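Local structure of putative transcriptional regulator (TetR/AcrR family) (Acinetobacter sp., 3KNW) at residues Thr85-Lys90 with Gln151-Ile156. The protein probably binds DNA through an N-terminal helix-turn-helix and regulates transcription as a member of the TetR/AcrR family. Residues are numbered along the deposited sequence; the frame is centred on the assembly and turned at random.
Sequences TSARDK and QQEGSI
Ser155 packs its small side chain against the first turn of helix 87-100, touching Ser86 and Arg88. Its CB meets Ser86 OG at 3.4 Å, and its OG lies beside the Arg88 backbone, 3.6 Å from Arg88 CB. A serine suits this place because it is slim enough for a close approach of the backbones (Arg88 CA to Ser155 CA, 5.8 Å) yet carries a hydroxyl. With chi1 at 71°, that hydroxyl sits between its own backbone N and carbonyl carbon and donates a 2.9 Å hydrogen bond to Glu153 OE1, nearly in line with the carboxylate C-O bond; a weak hydrogen bond also links it to Gly150 O. Glu153 reaches over on an extended chain, bringing OE1 to 3.6 Å from Ala87 N, near but not bonded; the small methyl of Ala87, its CB 3.9 Å from Glu153 OE1, lets the carboxylate come this close to the helix start.

Further along, the Arg88 chain passes Ser155 O, its CD 3.3 Å away and the edge of its guanidinium turned to the same oxygen without a hydrogen bond. CG anti to the backbone N (chi1 168°) starts an extended chain whose end forms a salt bridge with Asp201, while Ile156 CG1 packs on Arg88 CB at 3.9 Å. Ile156 is buried and also touches Leu200 of helix 187-200, as suits an apolar side chain.

Behind these residues, Gly154 is the first to leave helical angles; at its positive phi of 89° a side chain would press on Glu153 O, which calls for glycine. Between the segments the contact is packing only: polar groups find bonds within a segment or beyond it, while the Glu153 carboxylate, near the N-terminus of helix 87-100, may gain from the helix dipole.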
loop_
_atom_site.group_PDB
_atom_site.type_symbol
_atom_site.label_atom_id
_atom_site.label_comp_id
_atom_site.label_asym_id
_atom_site.label_seq_id
_atom_site.Cartn_x
_atom_site.Cartn_y
_atom_site.Cartn_z
ATOM N N THR A 85 14.002 1.610 -28.042
ATOM C CA THR A 85 14.665 0.615 -27.202
ATOM C C THR A 85 13.762 -0.604 -27.024
ATOM O O THR A 85 12.660 -0.664 -27.578
ATOM C CB THR A 85 15.017 1.177 -25.778
ATOM O OG1 THR A 85 13.806 1.590 -25.103
ATOM C CG2 THR A 85 16.063 2.358 -25.855
ATOM N N SER A 86 14.287 -1.587 -26.296
ATOM C CA SER A 86 13.583 -2.777 -25.856
ATOM C C SER A 86 12.265 -2.511 -25.124
ATOM O O SER A 86 12.087 -1.462 -24.531
ATOM C CB SER A 86 14.454 -3.518 -24.845
ATOM O OG SER A 86 15.061 -4.610 -25.433
ATOM N N ALA A 87 11.374 -3.506 -25.149
ATOM C CA ALA A 87 10.236 -3.540 -24.246
ATOM C C ALA A 87 10.805 -3.639 -22.824
ATOM O O ALA A 87 10.361 -2.929 -21.922
ATOM C CB ALA A 87 9.285 -4.752 -24.570
ATOM N N ARG A 88 11.800 -4.500 -22.647
ATOM C CA ARG A 88 12.377 -4.728 -21.349
ATOM C C ARG A 88 12.958 -3.469 -20.719
ATOM O O ARG A 88 12.668 -3.141 -19.544
ATOM C CB ARG A 88 13.453 -5.767 -21.449
ATOM C CG ARG A 88 14.282 -5.824 -20.199
ATOM C CD ARG A 88 14.993 -7.131 -20.159
ATOM N NE ARG A 88 15.692 -7.299 -18.904
ATOM C CZ ARG A 88 15.906 -8.473 -18.328
ATOM N NH1 ARG A 88 15.473 -9.592 -18.901
ATOM N NH2 ARG A 88 16.549 -8.527 -17.168
ATOM N N ASP A 89 13.769 -2.765 -21.490
ATOM C CA ASP A 89 14.381 -1.550 -21.015
ATOM C C ASP A 89 13.323 -0.504 -20.839
ATOM O O ASP A 89 13.452 0.337 -19.964
ATOM C CB ASP A 89 15.548 -1.076 -21.950
ATOM C CG ASP A 89 16.771 -2.023 -21.892
ATOM O OD1 ASP A 89 16.701 -3.099 -21.228
ATOM O OD2 ASP A 89 17.795 -1.724 -22.520
ATOM N N LYS A 90 12.276 -0.515 -21.642
ATOM C CA LYS A 90 11.241 0.497 -21.426
ATOM C C LYS A 90 10.583 0.317 -20.054
ATOM O O LYS A 90 10.210 1.296 -19.378
ATOM C CB LYS A 90 10.181 0.416 -22.513
ATOM C CG LYS A 90 10.482 1.253 -23.780
ATOM C CD LYS A 90 9.383 1.067 -24.785
ATOM C CE LYS A 90 9.896 1.113 -26.259
ATOM N NZ LYS A 90 8.996 0.329 -27.144
ATOM N N GLN A 151 8.201 -10.155 -24.913
ATOM C CA GLN A 151 8.321 -11.578 -25.060
ATOM C C GLN A 151 8.340 -11.951 -26.549
ATOM O O GLN A 151 9.016 -12.899 -26.921
ATOM C CB GLN A 151 7.167 -12.274 -24.317
ATOM C CG GLN A 151 7.383 -12.329 -22.790
ATOM C CD GLN A 151 6.173 -12.825 -22.037
ATOM O OE1 GLN A 151 6.258 -13.719 -21.184
ATOM N NE2 GLN A 151 5.044 -12.240 -22.330
ATOM N N GLN A 152 7.591 -11.214 -27.379
ATOM C CA GLN A 152 7.600 -11.422 -28.835
ATOM C C GLN A 152 9.038 -11.274 -29.352
ATOM O O GLN A 152 9.485 -12.130 -30.088
ATOM C CB GLN A 152 6.757 -10.382 -29.601
ATOM C CG GLN A 152 5.243 -10.501 -29.597
ATOM C CD GLN A 152 4.555 -9.192 -30.119
ATOM O OE1 GLN A 152 5.144 -8.428 -30.954
ATOM N NE2 GLN A 152 3.316 -8.928 -29.617
ATOM N N GLU A 153 9.737 -10.191 -28.958
ATOM C CA GLU A 153 11.112 -9.904 -29.444
ATOM C C GLU A 153 12.186 -10.728 -28.770
ATOM O O GLU A 153 13.305 -10.722 -29.211
ATOM C CB GLU A 153 11.578 -8.488 -29.134
ATOM C CG GLU A 153 10.683 -7.329 -29.366
ATOM C CD GLU A 153 11.028 -6.188 -28.375
ATOM O OE1 GLU A 153 11.525 -6.477 -27.233
ATOM O OE2 GLU A 153 10.796 -5.000 -28.742
ATOM N N GLY A 154 11.909 -11.365 -27.657
ATOM C CA GLY A 154 12.971 -12.098 -26.979
ATOM C C GLY A 154 13.750 -11.268 -25.975
ATOM O O GLY A 154 14.741 -11.723 -25.405
ATOM N N SER A 155 13.339 -10.044 -25.713
ATOM C CA SER A 155 14.021 -9.275 -24.642
ATOM C C SER A 155 13.551 -9.711 -23.232
ATOM O O SER A 155 14.278 -9.517 -22.262
ATOM C CB SER A 155 13.902 -7.754 -24.862
ATOM O OG SER A 155 12.587 -7.284 -24.631
ATOM N N ILE A 156 12.363 -10.319 -23.120
ATOM C CA ILE A 156 11.852 -10.844 -21.825
ATOM C C ILE A 156 11.712 -12.344 -21.921
ATOM O O ILE A 156 10.887 -12.823 -22.626
ATOM C CB ILE A 156 10.556 -10.183 -21.401
ATOM C CG1 ILE A 156 10.827 -8.696 -21.096
ATOM C CG2 ILE A 156 10.038 -10.864 -20.185
ATOM C CD1 ILE A 156 9.627 -7.792 -21.033
#